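Local structure of 6-phosphogluconate dehydrogenase, NAD-binding (Mycolicibacterium smegmatis MC2 155, 6SMT) at residues G144-A147 against L148-H152; L194-A197 against R198-I202; F222-V225 against A226-E230; G281-E284 against I285-A289. The protein is an S-enantioselective imine reductase that binds NADPH and probably uses it to reduce imines to amines. All blocks are in the same frame, centred on the assembly; numbering follows the deposited sequence.

Contact 1. Residues G144-A147 against L148-H152; sequences GPQA and LFDEH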
ATOM      1  N   GLY B 144     -15.629 -18.920  14.625  1.00 14.47           N
ATOM      2  CA  GLY B 144     -16.215 -20.170  15.104  1.00 15.27           C
ATOM      3  C   GLY B 144     -16.825 -19.958  16.473  1.00 14.04           C
ATOM      4  O   GLY B 144     -17.011 -18.811  16.889  1.00 14.96           O
ATOM      5  N   PRO B 145     -17.176 -21.041  17.163  1.00 15.10           N
ATOM      6  CA  PRO B 145     -17.910 -20.830  18.424  1.00 16.50           C
ATOM      7  C   PRO B 145     -17.162 -19.977  19.429  1.00 16.27           C
ATOM      8  O   PRO B 145     -16.025 -20.268  19.726  1.00 16.05           O
ATOM      9  CB  PRO B 145     -18.057 -22.270  18.894  1.00 17.38           C
ATOM     10  CG  PRO B 145     -18.108 -23.065  17.643  1.00 18.30           C
ATOM     11  CD  PRO B 145     -17.093 -22.413  16.712  1.00 16.06           C
ATOM     12  N   GLN B 146     -17.813 -18.955  19.976  1.00 17.52           N
ATOM     13  CA  GLN B 146     -17.188 -18.017  20.931  1.00 18.35           C
ATOM     14  C   GLN B 146     -16.649 -18.740  22.132  1.00 17.69           C
ATOM     15  O   GLN B 146     -15.504 -18.503  22.535  1.00 18.55           O
ATOM     16  CB  GLN B 146     -18.105 -16.881  21.355  1.00 20.83           C
ATOM     17  CG  GLN B 146     -17.333 -15.786  22.078  1.00 22.58           C
ATOM     18  CD  GLN B 146     -18.202 -14.575  22.380  1.00 27.45           C
ATOM     19  OE1 GLN B 146     -19.430 -14.607  22.158  1.00 31.91           O
ATOM     20  NE2 GLN B 146     -17.579 -13.539  22.925  1.00 27.64           N
ATOM     21  N   ALA B 147     -17.371 -19.705  22.648  1.00 18.50           N
ATOM     22  CA  ALA B 147     -16.906 -20.403  23.854  1.00 20.11           C
ATOM     23  C   ALA B 147     -15.664 -21.194  23.578  1.00 19.50           C
ATOM     24  O   ALA B 147     -14.861 -21.383  24.490  1.00 20.22           O
ATOM     25  CB  ALA B 147     -17.999 -21.364  24.295  1.00 22.67           C
ATOM     26  N   LEU B 148     -15.514 -21.702  22.358  1.00 17.56           N
ATOM     27  CA  LEU B 148     -14.336 -22.521  22.001  1.00 18.43           C
ATOM     28  C   LEU B 148     -13.132 -21.594  21.878  1.00 16.87           C
ATOM     29  O   LEU B 148     -12.011 -21.921  22.363  1.00 17.41           O
ATOM     30  CB  LEU B 148     -14.653 -23.247  20.697  1.00 19.47           C
ATOM     31  CG  LEU B 148     -13.542 -24.122  20.162  1.00 18.64           C
ATOM     32  CD1 LEU B 148     -13.306 -25.236  21.151  1.00 19.57           C
ATOM     33  CD2 LEU B 148     -13.973 -24.679  18.808  1.00 18.94           C
ATOM     34  N   PHE B 149     -13.277 -20.412  21.274  1.00 16.19           N
ATOM     35  CA  PHE B 149     -12.220 -19.410  21.303  1.00 15.84           C
ATOM     36  C   PHE B 149     -11.830 -19.095  22.765  1.00 16.40           C
ATOM     37  O   PHE B 149     -10.679 -19.057  23.093  1.00 17.13           O
ATOM     38  CB  PHE B 149     -12.671 -18.176  20.545  1.00 17.02           C
ATOM     39  CG  PHE B 149     -11.724 -17.029  20.693  1.00 16.75           C
ATOM     40  CD1 PHE B 149     -10.545 -16.952  19.957  1.00 18.10           C
ATOM     41  CD2 PHE B 149     -12.036 -15.986  21.527  1.00 18.14           C
ATOM     42  CE1 PHE B 149      -9.669 -15.891  20.121  1.00 18.20           C
ATOM     43  CE2 PHE B 149     -11.211 -14.915  21.671  1.00 18.11           C
ATOM     44  CZ  PHE B 149      -9.999 -14.884  21.005  1.00 18.24           C
ATOM     45  N   ASP B 150     -12.831 -18.861  23.598  1.00 18.00           N
ATOM     46  CA  ASP B 150     -12.531 -18.496  24.999  1.00 19.77           C
ATOM     47  C   ASP B 150     -11.780 -19.634  25.707  1.00 18.63           C
ATOM     48  O   ASP B 150     -10.881 -19.324  26.531  1.00 20.59           O
ATOM     49  CB  ASP B 150     -13.839 -18.162  25.725  1.00 22.44           C
ATOM     50  CG  ASP B 150     -14.514 -16.937  25.143  1.00 26.05           C
ATOM     51  OD1 ASP B 150     -13.844 -16.013  24.609  1.00 30.75           O
ATOM     52  OD2 ASP B 150     -15.729 -16.841  25.334  1.00 34.82           O
ATOM     53  N   GLU B 151     -12.117 -20.864  25.442  1.00 19.20           N
ATOM     54  CA  GLU B 151     -11.492 -22.084  26.030  1.00 20.91           C
ATOM     55  C   GLU B 151      -9.996 -22.075  25.754  1.00 20.58           C
ATOM     56  O   GLU B 151      -9.196 -22.498  26.624  1.00 23.34           O
ATOM     57  CB  GLU B 151     -12.140 -23.361  25.533  1.00 23.97           C
ATOM     58  CG  GLU B 151     -11.443 -24.648  25.937  1.00 30.50           C
ATOM     59  CD  GLU B 151     -12.160 -25.925  25.507  1.00 40.17           C
ATOM     60  OE1 GLU B 151     -13.353 -25.837  25.067  1.00 45.10           O
ATOM     61  OE2 GLU B 151     -11.525 -26.986  25.624  1.00 48.18           O
ATOM     62  N   HIS B 152      -9.565 -21.650  24.548  1.00 18.39           N
ATOM     63  CA  HIS B 152      -8.171 -21.798  24.063  1.00 18.54           C
ATOM     64  C   HIS B 152      -7.413 -20.468  24.062  1.00 18.76           C
ATOM     65  O   HIS B 152      -6.251 -20.483  23.787  1.00 18.56           O
ATOM     66  CB  HIS B 152      -8.169 -22.417  22.651  1.00 18.37           C
ATOM     67  CG  HIS B 152      -8.692 -23.801  22.728  1.00 19.43           C
ATOM     68  ND1 HIS B 152      -7.963 -24.811  23.412  1.00 19.99           N
ATOM     69  CD2 HIS B 152      -9.833 -24.388  22.272  1.00 21.16           C
ATOM     70  CE1 HIS B 152      -8.718 -25.928  23.383  1.00 23.00           C
ATOM     71  NE2 HIS B 152      -9.823 -25.695  22.658  1.00 23.49           N
TER
HETATM   72  O   HOH W   1     -14.782 -13.758  23.421  1.00 31.70           O
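P145 and L148 meet at the first turn of helix 146-156, where P145 stands at the N-cap. Backbone bonds carry most of the contact. P145 O receives F149 N at 3.2 Å, with a weaker bond from L148 N, and the helical pattern continues with D150 N to Q146 O (2.9 Å) and E151 N to A147 O (3.0 Å). Among the polar side chains, Q146 and D150 are joined through a water that accepts from Q146 NE2 (2.8 Å) and donates to D150 OD1 (2.7 Å). Q146 reaches it with an extended chain whose CG lies anti to the backbone N (chi1 -167°), and its amide plane is turned 52° from the D150 carboxylate. That carboxylate sits beside a carbonyl, OD2 3.3 Å from Q146 O, with no bond between these two acceptors. The apolar part is small: P145 CB rests 4.0 Å from L148 CB. The helix is the crossover of a beta-alpha-beta unit between strands 139-143 and 161-164. P145 and L148 pack on L122 of strand 120-126, E151 forms a salt bridge with R120, and F149 meets the rings of F142 and W164 on the sheet.

Contact 2. Residues L194-A197 against R198-I202; sequences LMVA and RANGI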
ATOM      1  N   LEU B 194      10.282   0.147  -6.959  1.00 13.19           N
ATOM      2  CA  LEU B 194      11.741  -0.038  -6.888  1.00 14.25           C
ATOM      3  C   LEU B 194      12.311  -0.203  -8.293  1.00 16.67           C
ATOM      4  O   LEU B 194      13.409   0.335  -8.538  1.00 17.10           O
ATOM      5  CB  LEU B 194      12.117  -1.249  -6.036  1.00 14.73           C
ATOM      6  CG  LEU B 194      11.883  -1.159  -4.557  1.00 15.21           C
ATOM      7  CD1 LEU B 194      12.473  -2.359  -3.857  1.00 17.04           C
ATOM      8  CD2 LEU B 194      12.415   0.125  -3.949  1.00 17.47           C
ATOM      9  N   MET B 195      11.651  -0.961  -9.179  1.00 16.64           N
ATOM     10  CA  MET B 195      12.237  -1.229 -10.507  1.00 18.55           C
ATOM     11  C   MET B 195      12.244   0.068 -11.303  1.00 19.61           C
ATOM     12  O   MET B 195      13.235   0.339 -12.054  1.00 19.12           O
ATOM     13  CB  MET B 195      11.420  -2.301 -11.224  1.00 20.09           C
ATOM     14  CG  MET B 195      11.485  -3.579 -10.580  1.00 24.41           C
ATOM     15  SD  MET B 195      13.077  -4.354 -10.760  1.00 34.83           S
ATOM     16  CE  MET B 195      12.694  -4.971 -12.407  1.00 34.80           C
ATOM     17  N   VAL B 196      11.200   0.882 -11.241  1.00 17.73           N
ATOM     18  CA  VAL B 196      11.143   2.134 -12.035  1.00 18.56           C
ATOM     19  C   VAL B 196      12.147   3.107 -11.424  1.00 19.09           C
ATOM     20  O   VAL B 196      12.869   3.787 -12.200  1.00 19.36           O
ATOM     21  CB  VAL B 196       9.749   2.720 -12.063  1.00 20.29           C
ATOM     22  CG1 VAL B 196       9.779   4.066 -12.778  1.00 22.96           C
ATOM     23  CG2 VAL B 196       8.798   1.760 -12.760  1.00 21.63           C
ATOM     24  N   ALA B 197      12.292   3.189 -10.132  1.00 15.70           N
ATOM     25  CA  ALA B 197      13.282   4.070  -9.467  1.00 16.07           C
ATOM     26  C   ALA B 197      14.671   3.626  -9.928  1.00 16.28           C
ATOM     27  O   ALA B 197      15.501   4.561 -10.267  1.00 16.89           O
ATOM     28  CB  ALA B 197      13.100   4.012  -7.979  1.00 15.95           C
ATOM     29  N   ARG B 198      14.965   2.342  -9.954  1.00 17.50           N
ATOM     30  CA  ARG B 198      16.337   1.885 -10.289  1.00 18.34           C
ATOM     31  C   ARG B 198      16.672   2.287 -11.709  1.00 19.76           C
ATOM     32  O   ARG B 198      17.846   2.757 -11.959  1.00 20.37           O
ATOM     33  CB  ARG B 198      16.490   0.382 -10.078  1.00 22.65           C
ATOM     34  CG  ARG B 198      17.823  -0.173 -10.494  1.00 29.71           C
ATOM     35  CD  ARG B 198      17.897  -1.567  -9.896  1.00 32.76           C
ATOM     36  NE  ARG B 198      18.704  -1.589  -8.709  1.00 32.97           N
ATOM     37  CZ  ARG B 198      19.050  -2.720  -8.090  1.00 31.72           C
ATOM     38  NH1 ARG B 198      18.551  -3.868  -8.504  1.00 32.76           N
ATOM     39  NH2 ARG B 198      19.974  -2.680  -7.180  1.00 33.58           N
ATOM     40  N   ALA B 199      15.705   2.177 -12.597  1.00 19.87           N
ATOM     41  CA  ALA B 199      15.933   2.552 -13.993  1.00 19.87           C
ATOM     42  C   ALA B 199      16.238   4.047 -14.087  1.00 20.79           C
ATOM     43  O   ALA B 199      16.876   4.492 -15.104  1.00 23.30           O
ATOM     44  CB  ALA B 199      14.765   2.179 -14.850  1.00 21.45           C
ATOM     45  N   ASN B 200      15.736   4.852 -13.186  1.00 17.89           N
ATOM     46  CA  ASN B 200      15.912   6.315 -13.118  1.00 18.13           C
ATOM     47  C   ASN B 200      17.111   6.695 -12.247  1.00 17.45           C
ATOM     48  O   ASN B 200      17.227   7.875 -11.838  1.00 19.73           O
ATOM     49  CB  ASN B 200      14.635   7.028 -12.657  1.00 19.44           C
ATOM     50  CG  ASN B 200      13.634   7.179 -13.777  1.00 21.69           C
ATOM     51  OD1 ASN B 200      13.629   8.178 -14.530  1.00 23.53           O
ATOM     52  ND2 ASN B 200      12.706   6.225 -13.855  1.00 20.53           N
ATOM     53  N   GLY B 201      17.984   5.757 -11.896  1.00 18.40           N
ATOM     54  CA  GLY B 201      19.198   6.032 -11.096  1.00 17.31           C
ATOM     55  C   GLY B 201      18.971   6.281  -9.643  1.00 18.31           C
ATOM     56  O   GLY B 201      19.809   6.874  -8.951  1.00 20.45           O
ATOM     57  N   ILE B 202      17.844   5.782  -9.108  1.00 16.49           N
ATOM     58  CA  ILE B 202      17.566   5.851  -7.664  1.00 16.18           C
ATOM     59  C   ILE B 202      17.554   4.439  -7.082  1.00 16.22           C
ATOM     60  O   ILE B 202      16.646   3.668  -7.389  1.00 16.17           O
ATOM     61  CB  ILE B 202      16.202   6.557  -7.410  1.00 15.57           C
ATOM     62  CG1 ILE B 202      16.106   7.915  -8.103  1.00 17.20           C
ATOM     63  CG2 ILE B 202      15.915   6.591  -5.934  1.00 15.86           C
ATOM     64  CD1 ILE B 202      14.642   8.439  -8.200  1.00 17.80           C
TER
HETATM   65  O   HOH W   2      15.149   1.397  -6.441  1.00 20.11           O
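The N200 amide is the flat group that closes back on the last turn here: its ND2 edge points at V196 O, 3.0 Å away and within 5° of the amide plane, in a nearly straight bond (174°), while the V196 CG1 methyl lies 3.8 Å from the same ND2. The two side chains run alongside each other and point the same way. CG of N200 stands beside its own backbone N (chi1 -80°), which folds the amide back along the helix. V196 O is thus gripped twice by one residue, since N200 N also donates to it at 3.2 Å, and the two donors approach from opposite faces of the carbonyl plane. The helix ends in a Schellman motif around N200 and G201. G201, with positive phi, is the C' residue; I202 N returns to A197 O at 2.9 Å from above the carbonyl plane, and G201 N bonds to R198 O. The reversal also brings I202 CB to 4.1 Å from A197 CB, the apolar contact of the turn, and a water donates to both L194 O and I202 O, tying I202 back to the preceding helical turn. Helix 171-199 ends here and the chain turns into helix 204-231, on which L194 and I202 rest through L207, while R198 forms a salt bridge with E203. The second subunit packs against the same turn, with its A178 on A197 and its F175 on I202.

Contact 3. Residues F222-V225 against A226-E230; sequences FTEV and AQRVE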
ATOM      1  N   PHE B 222      -6.742   6.370   4.130  1.00 14.08           N
ATOM      2  CA  PHE B 222      -7.639   5.207   4.128  1.00 13.65           C
ATOM      3  C   PHE B 222      -8.824   5.469   5.084  1.00 13.48           C
ATOM      4  O   PHE B 222      -9.951   5.133   4.777  1.00 14.66           O
ATOM      5  CB  PHE B 222      -6.895   3.948   4.514  1.00 13.46           C
ATOM      6  CG  PHE B 222      -5.863   3.435   3.535  1.00 13.01           C
ATOM      7  CD1 PHE B 222      -5.754   3.900   2.229  1.00 13.52           C
ATOM      8  CD2 PHE B 222      -5.131   2.346   3.871  1.00 12.59           C
ATOM      9  CE1 PHE B 222      -4.807   3.361   1.371  1.00 12.89           C
ATOM     10  CE2 PHE B 222      -4.205   1.784   2.996  1.00 12.80           C
ATOM     11  CZ  PHE B 222      -4.056   2.287   1.757  1.00 12.00           C
ATOM     12  N   THR B 223      -8.560   6.048   6.247  1.00 14.12           N
ATOM     13  CA  THR B 223      -9.641   6.369   7.195  1.00 16.17           C
ATOM     14  C   THR B 223     -10.651   7.286   6.540  1.00 15.00           C
ATOM     15  O   THR B 223     -11.860   7.004   6.636  1.00 16.12           O
ATOM     16  CB  THR B 223      -9.059   7.056   8.417  1.00 18.21           C
ATOM     17  OG1 THR B 223      -8.262   6.090   9.091  1.00 19.06           O
ATOM     18  CG2 THR B 223     -10.150   7.622   9.312  1.00 21.55           C
ATOM     19  N   GLU B 224     -10.179   8.296   5.801  1.00 15.04           N
ATOM     20  CA  GLU B 224     -11.101   9.203   5.104  1.00 16.30           C
ATOM     21  C   GLU B 224     -11.878   8.509   3.985  1.00 16.64           C
ATOM     22  O   GLU B 224     -13.107   8.726   3.850  1.00 17.58           O
ATOM     23  CB  GLU B 224     -10.374  10.484   4.647  1.00 17.75           C
ATOM     24  CG  GLU B 224     -11.372  11.392   3.912  1.00 21.43           C
ATOM     25  CD  GLU B 224     -10.856  12.757   3.514  1.00 31.19           C
ATOM     26  OE1 GLU B 224      -9.696  13.081   3.911  1.00 31.18           O
ATOM     27  OE2 GLU B 224     -11.549  13.465   2.741  1.00 30.68           O
ATOM     28  N   VAL B 225     -11.192   7.708   3.189  1.00 14.30           N
ATOM     29  CA  VAL B 225     -11.845   7.016   2.063  1.00 15.57           C
ATOM     30  C   VAL B 225     -12.904   6.067   2.641  1.00 15.36           C
ATOM     31  O   VAL B 225     -14.025   6.060   2.131  1.00 16.54           O
ATOM     32  CB  VAL B 225     -10.821   6.276   1.194  1.00 15.21           C
ATOM     33  CG1 VAL B 225     -11.468   5.288   0.282  1.00 16.42           C
ATOM     34  CG2 VAL B 225      -9.891   7.239   0.480  1.00 16.56           C
ATOM     35  N   ALA B 226     -12.628   5.312   3.697  1.00 15.20           N
ATOM     36  CA  ALA B 226     -13.625   4.433   4.319  1.00 15.19           C
ATOM     37  C   ALA B 226     -14.853   5.175   4.825  1.00 17.22           C
ATOM     38  O   ALA B 226     -15.951   4.741   4.588  1.00 18.57           O
ATOM     39  CB  ALA B 226     -12.994   3.663   5.433  1.00 15.93           C
ATOM     40  N   GLN B 227     -14.635   6.348   5.443  1.00 16.97           N
ATOM     41  CA  GLN B 227     -15.780   7.149   5.932  1.00 19.15           C
ATOM     42  C   GLN B 227     -16.602   7.646   4.757  1.00 19.30           C
ATOM     43  O   GLN B 227     -17.826   7.616   4.817  1.00 19.28           O
ATOM     44  CB  GLN B 227     -15.269   8.237   6.847  1.00 21.85           C
ATOM     45  CG  GLN B 227     -16.460   8.972   7.515  1.00 26.55           C
ATOM     46  CD  GLN B 227     -17.131   8.081   8.542  1.00 32.99           C
ATOM     47  OE1 GLN B 227     -16.416   7.531   9.380  1.00 37.39           O
ATOM     48  NE2 GLN B 227     -18.452   7.836   8.416  1.00 32.89           N
ATOM     49  N   ARG B 228     -15.959   8.119   3.703  1.00 16.62           N
ATOM     50  CA  ARG B 228     -16.667   8.615   2.525  1.00 17.31           C
ATOM     51  C   ARG B 228     -17.443   7.515   1.847  1.00 18.22           C
ATOM     52  O   ARG B 228     -18.551   7.755   1.377  1.00 19.00           O
ATOM     53  CB  ARG B 228     -15.657   9.266   1.581  1.00 16.27           C
ATOM     54  CG  ARG B 228     -15.120  10.603   2.050  1.00 16.39           C
ATOM     55  CD  ARG B 228     -14.146  11.188   1.068  1.00 16.90           C
ATOM     56  NE  ARG B 228     -13.792  12.608   1.195  1.00 17.57           N
ATOM     57  CZ  ARG B 228     -14.486  13.608   0.623  1.00 18.85           C
ATOM     58  NH1 ARG B 228     -15.661  13.369   0.048  1.00 18.90           N
ATOM     59  NH2 ARG B 228     -13.972  14.830   0.647  1.00 20.15           N
ATOM     60  N   VAL B 229     -16.861   6.353   1.763  1.00 17.87           N
ATOM     61  CA  VAL B 229     -17.583   5.198   1.177  1.00 19.84           C
ATOM     62  C   VAL B 229     -18.796   4.847   2.018  1.00 21.93           C
ATOM     63  O   VAL B 229     -19.921   4.699   1.451  1.00 24.11           O
ATOM     64  CB  VAL B 229     -16.612   4.038   1.013  1.00 19.16           C
ATOM     65  CG1 VAL B 229     -17.369   2.770   0.695  1.00 21.37           C
ATOM     66  CG2 VAL B 229     -15.592   4.289  -0.042  1.00 19.88           C
ATOM     67  N   GLU B 230     -18.659   4.848   3.339  1.00 22.52           N
ATOM     68  CA  GLU B 230     -19.830   4.553   4.204  1.00 25.95           C
ATOM     69  C   GLU B 230     -20.914   5.598   4.129  1.00 27.34           C
ATOM     70  O   GLU B 230     -22.086   5.211   4.155  1.00 28.03           O
ATOM     71  CB  GLU B 230     -19.379   4.499   5.646  1.00 29.50           C
ATOM     72  CG  GLU B 230     -19.073   3.086   5.954  1.00 34.81           C
ATOM     73  CD  GLU B 230     -18.738   2.730   7.403  1.00 38.68           C
ATOM     74  OE1 GLU B 230     -18.600   3.665   8.273  1.00 47.01           O
ATOM     75  OE2 GLU B 230     -18.651   1.554   7.652  1.00 31.90           O
TER
HETATM   76  O   HOH W   3     -11.135  15.410   1.243  1.00 25.98           O
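E224 and R228 sit one turn apart on the long helix 204-231, whose unbroken i to i+4 ladder includes A226 N to F222 O, R228 N to E224 O and V229 N to V225 O, all at 2.9 Å. Their side chains form an i to i+4 salt bridge. E224 extends with CG anti to the backbone N, whereas CG of R228 stands beside its backbone N (chi1 -73°), and the two chains run side by side in the same direction. The carboxylate and guanidinium are nearly coplanar, 14° apart, and OE2 meets the guanidinium edge at NE, in its plane. V225 and V229 supply the apolar counterpart, CG1 to CG2 at 4.3 Å. R228 is held further by carbonyls of the following loop, with NH1 on R233 O and S235 O, so the guanidinium ties the helix to the segment leading to S238, an NADPH-binding residue. F222 stacks on F190 of the second subunit, and A226 packs on M208 of that subunit. Within the bridge, R228 NE donates to E224 OE2 at 2.9 Å, almost straight at 174°, and OE2 accepts through its anti lone pair, away from the other oxygen.

Contact 4. Residues G281-E284 against I285-A289; sequences GDDE and ISRIA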
ATOM      1  N   GLY B 281     -15.493  13.242 -12.337  1.00 17.26           N
ATOM      2  CA  GLY B 281     -14.120  13.742 -12.298  1.00 16.90           C
ATOM      3  C   GLY B 281     -13.865  14.697 -11.161  1.00 16.56           C
ATOM      4  O   GLY B 281     -12.691  14.774 -10.688  1.00 16.04           O
ATOM      5  N   ASP B 282     -14.826  15.486 -10.692  1.00 16.74           N
ATOM      6  CA  ASP B 282     -14.551  16.444  -9.625  1.00 17.23           C
ATOM      7  C   ASP B 282     -14.617  15.784  -8.267  1.00 17.10           C
ATOM      8  O   ASP B 282     -14.242  16.480  -7.278  1.00 18.58           O
ATOM      9  CB  ASP B 282     -15.605  17.563  -9.566  1.00 22.57           C
ATOM     10  CG  ASP B 282     -15.743  18.394 -10.797  1.00 30.50           C
ATOM     11  OD1 ASP B 282     -14.786  18.478 -11.550  1.00 32.79           O
ATOM     12  OD2 ASP B 282     -16.873  18.979 -10.948  1.00 36.30           O
ATOM     13  N   ASP B 283     -15.040  14.538  -8.153  1.00 16.11           N
ATOM     14  CA  ASP B 283     -15.206  13.907  -6.843  1.00 15.38           C
ATOM     15  C   ASP B 283     -13.850  13.462  -6.256  1.00 14.75           C
ATOM     16  O   ASP B 283     -12.820  13.456  -6.980  1.00 15.26           O
ATOM     17  CB  ASP B 283     -16.063  12.660  -6.961  1.00 15.59           C
ATOM     18  CG  ASP B 283     -17.545  12.907  -7.094  1.00 19.57           C
ATOM     19  OD1 ASP B 283     -17.934  14.068  -6.993  1.00 21.40           O
ATOM     20  OD2 ASP B 283     -18.253  11.905  -7.262  1.00 21.24           O
ATOM     21  N   GLU B 284     -13.862  13.244  -4.949  1.00 15.75           N
ATOM     22  CA  GLU B 284     -12.718  12.639  -4.250  1.00 16.17           C
ATOM     23  C   GLU B 284     -12.433  11.252  -4.821  1.00 16.05           C
ATOM     24  O   GLU B 284     -13.321  10.506  -5.272  1.00 16.02           O
ATOM     25  CB  GLU B 284     -13.047  12.660  -2.752  1.00 18.31           C
ATOM     26  CG  GLU B 284     -11.900  12.240  -1.847  1.00 19.42           C
ATOM     27  CD  GLU B 284     -10.748  13.163  -1.621  1.00 28.07           C
ATOM     28  OE1 GLU B 284     -10.830  14.288  -2.022  1.00 25.23           O
ATOM     29  OE2 GLU B 284      -9.806  12.687  -0.948  1.00 36.63           O
ATOM     30  N   ILE B 285     -11.185  10.810  -4.644  1.00 16.13           N
ATOM     31  CA  ILE B 285     -10.721   9.509  -5.122  1.00 17.04           C
ATOM     32  C   ILE B 285     -11.421   8.361  -4.437  1.00 16.74           C
ATOM     33  O   ILE B 285     -11.373   7.228  -4.951  1.00 17.69           O
ATOM     34  CB  ILE B 285      -9.141   9.520  -5.095  1.00 18.01           C
ATOM     35  CG1 ILE B 285      -8.582   9.938  -3.766  1.00 21.50           C
ATOM     36  CG2 ILE B 285      -8.548  10.444  -6.185  1.00 20.06           C
ATOM     37  CD1 ILE B 285      -8.771   8.890  -2.749  1.00 22.19           C
ATOM     38  N   SER B 286     -12.191   8.550  -3.361  1.00 16.91           N
ATOM     39  CA  SER B 286     -13.092   7.572  -2.743  1.00 17.38           C
ATOM     40  C   SER B 286     -14.146   7.025  -3.709  1.00 16.86           C
ATOM     41  O   SER B 286     -14.624   5.930  -3.579  1.00 17.78           O
ATOM     42  CB  SER B 286     -13.742   8.186  -1.532  1.00 19.94           C
ATOM     43  OG  SER B 286     -14.384   9.412  -1.902  1.00 19.23           O
ATOM     44  N   ARG B 287     -14.475   7.743  -4.763  1.00 16.10           N
ATOM     45  CA  ARG B 287     -15.475   7.295  -5.737  1.00 16.06           C
ATOM     46  C   ARG B 287     -14.918   6.226  -6.649  1.00 15.93           C
ATOM     47  O   ARG B 287     -15.704   5.503  -7.254  1.00 18.07           O
ATOM     48  CB  ARG B 287     -15.836   8.503  -6.597  1.00 17.33           C
ATOM     49  CG  ARG B 287     -16.862   8.270  -7.679  1.00 19.32           C
ATOM     50  CD  ARG B 287     -18.219   8.030  -7.176  1.00 19.37           C
ATOM     51  NE  ARG B 287     -18.901   9.259  -6.875  1.00 20.26           N
ATOM     52  CZ  ARG B 287     -20.204   9.383  -6.561  1.00 24.47           C
ATOM     53  NH1 ARG B 287     -20.954   8.300  -6.363  1.00 26.68           N
ATOM     54  NH2 ARG B 287     -20.692  10.603  -6.373  1.00 23.14           N
ATOM     55  N   ILE B 288     -13.610   6.131  -6.857  1.00 15.38           N
ATOM     56  CA  ILE B 288     -13.029   5.314  -7.976  1.00 14.31           C
ATOM     57  C   ILE B 288     -13.483   3.864  -7.852  1.00 15.59           C
ATOM     58  O   ILE B 288     -13.759   3.207  -8.891  1.00 16.13           O
ATOM     59  CB  ILE B 288     -11.506   5.473  -8.025  1.00 15.55           C
ATOM     60  CG1 ILE B 288     -11.105   6.890  -8.457  1.00 16.52           C
ATOM     61  CG2 ILE B 288     -10.864   4.439  -8.987  1.00 16.23           C
ATOM     62  CD1 ILE B 288      -9.637   7.222  -8.102  1.00 16.91           C
ATOM     63  N   ALA B 289     -13.381   3.287  -6.671  1.00 16.35           N
ATOM     64  CA  ALA B 289     -13.582   1.844  -6.499  1.00 17.27           C
ATOM     65  C   ALA B 289     -15.002   1.439  -6.920  1.00 18.28           C
ATOM     66  O   ALA B 289     -15.186   0.244  -7.285  1.00 18.27           O
ATOM     67  CB  ALA B 289     -13.288   1.479  -5.084  1.00 17.56           C
TER
HETATM   68  O   HOH W   4     -20.390  13.834  -5.565  1.00 26.68           O
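Two bends in the R287 side chain, chi2 70° and chi3 82°, curl its guanidinium back toward D283, whose own CG stands beside the backbone N. The carboxylate and guanidinium end up nearly coplanar. R287 takes hold side-on, with NE and NH2 converging on a single oxygen: OD2 of D283 lies 2.8 Å from NE and 2.9 Å from NH2. NE arrives close to the C-O direction, while NH2 comes from the syn side, out of the carboxylate plane. The other oxygen, OD1, accepts from a water at 2.9 Å, and this water is weakly bonded to NH2. In the backbone, R287 N donates to E284 O at 3.0 Å in a nearly straight bond (173°), closing the first turn of the 3-10 segment 285-289 that follows helix 263-280. E284 turns its carboxylate elsewhere: bent at chi2, it places OE1 on the backbone amides of S238 and A239, and S238 binds NADPH. CB of E284 also passes 3.6 Å from S286 OG, which is hydrogen-bonded to ND1 of H234. I285 touches the bound 2-ethylhexanol and packs on W184 of the second subunit, so this turn lines part of the ligand pocket at the dimer interface. Chemically, the two acids differ. D283 is paired with R287 across the turn, a link added to the backbone bond. For buried E284, the two N-H groups would favour the anion and the E224 carboxylate, OE2 to OE2 4.2 Å, would oppose it; R228 is close to both, and the balance stays open.

Contact 1 belongs to the Rossmann-type NADPH-binding domain, and contacts 2, 3 and 4 to the helical C-terminal domain, where all three also touch the second subunit. Contact 1 is the N-terminal turn of helix 146-156 and contact 2 the C-terminal turn of helix 171-199; their centres are about 49 Å apart, on opposite sides of the chain's centre, and both lie away from the annotated sites. Contacts 3 and 4 each rely on an acid-arginine salt bridge, one along a regular helix and the other across a 3-10 turn. They also meet directly: V225 CG2 lies 3.8 Å from I285 CD1. Contacts 1, 2 and 3 are partly buried; contact 4 alone is buried, and it comes nearest the bound ligands.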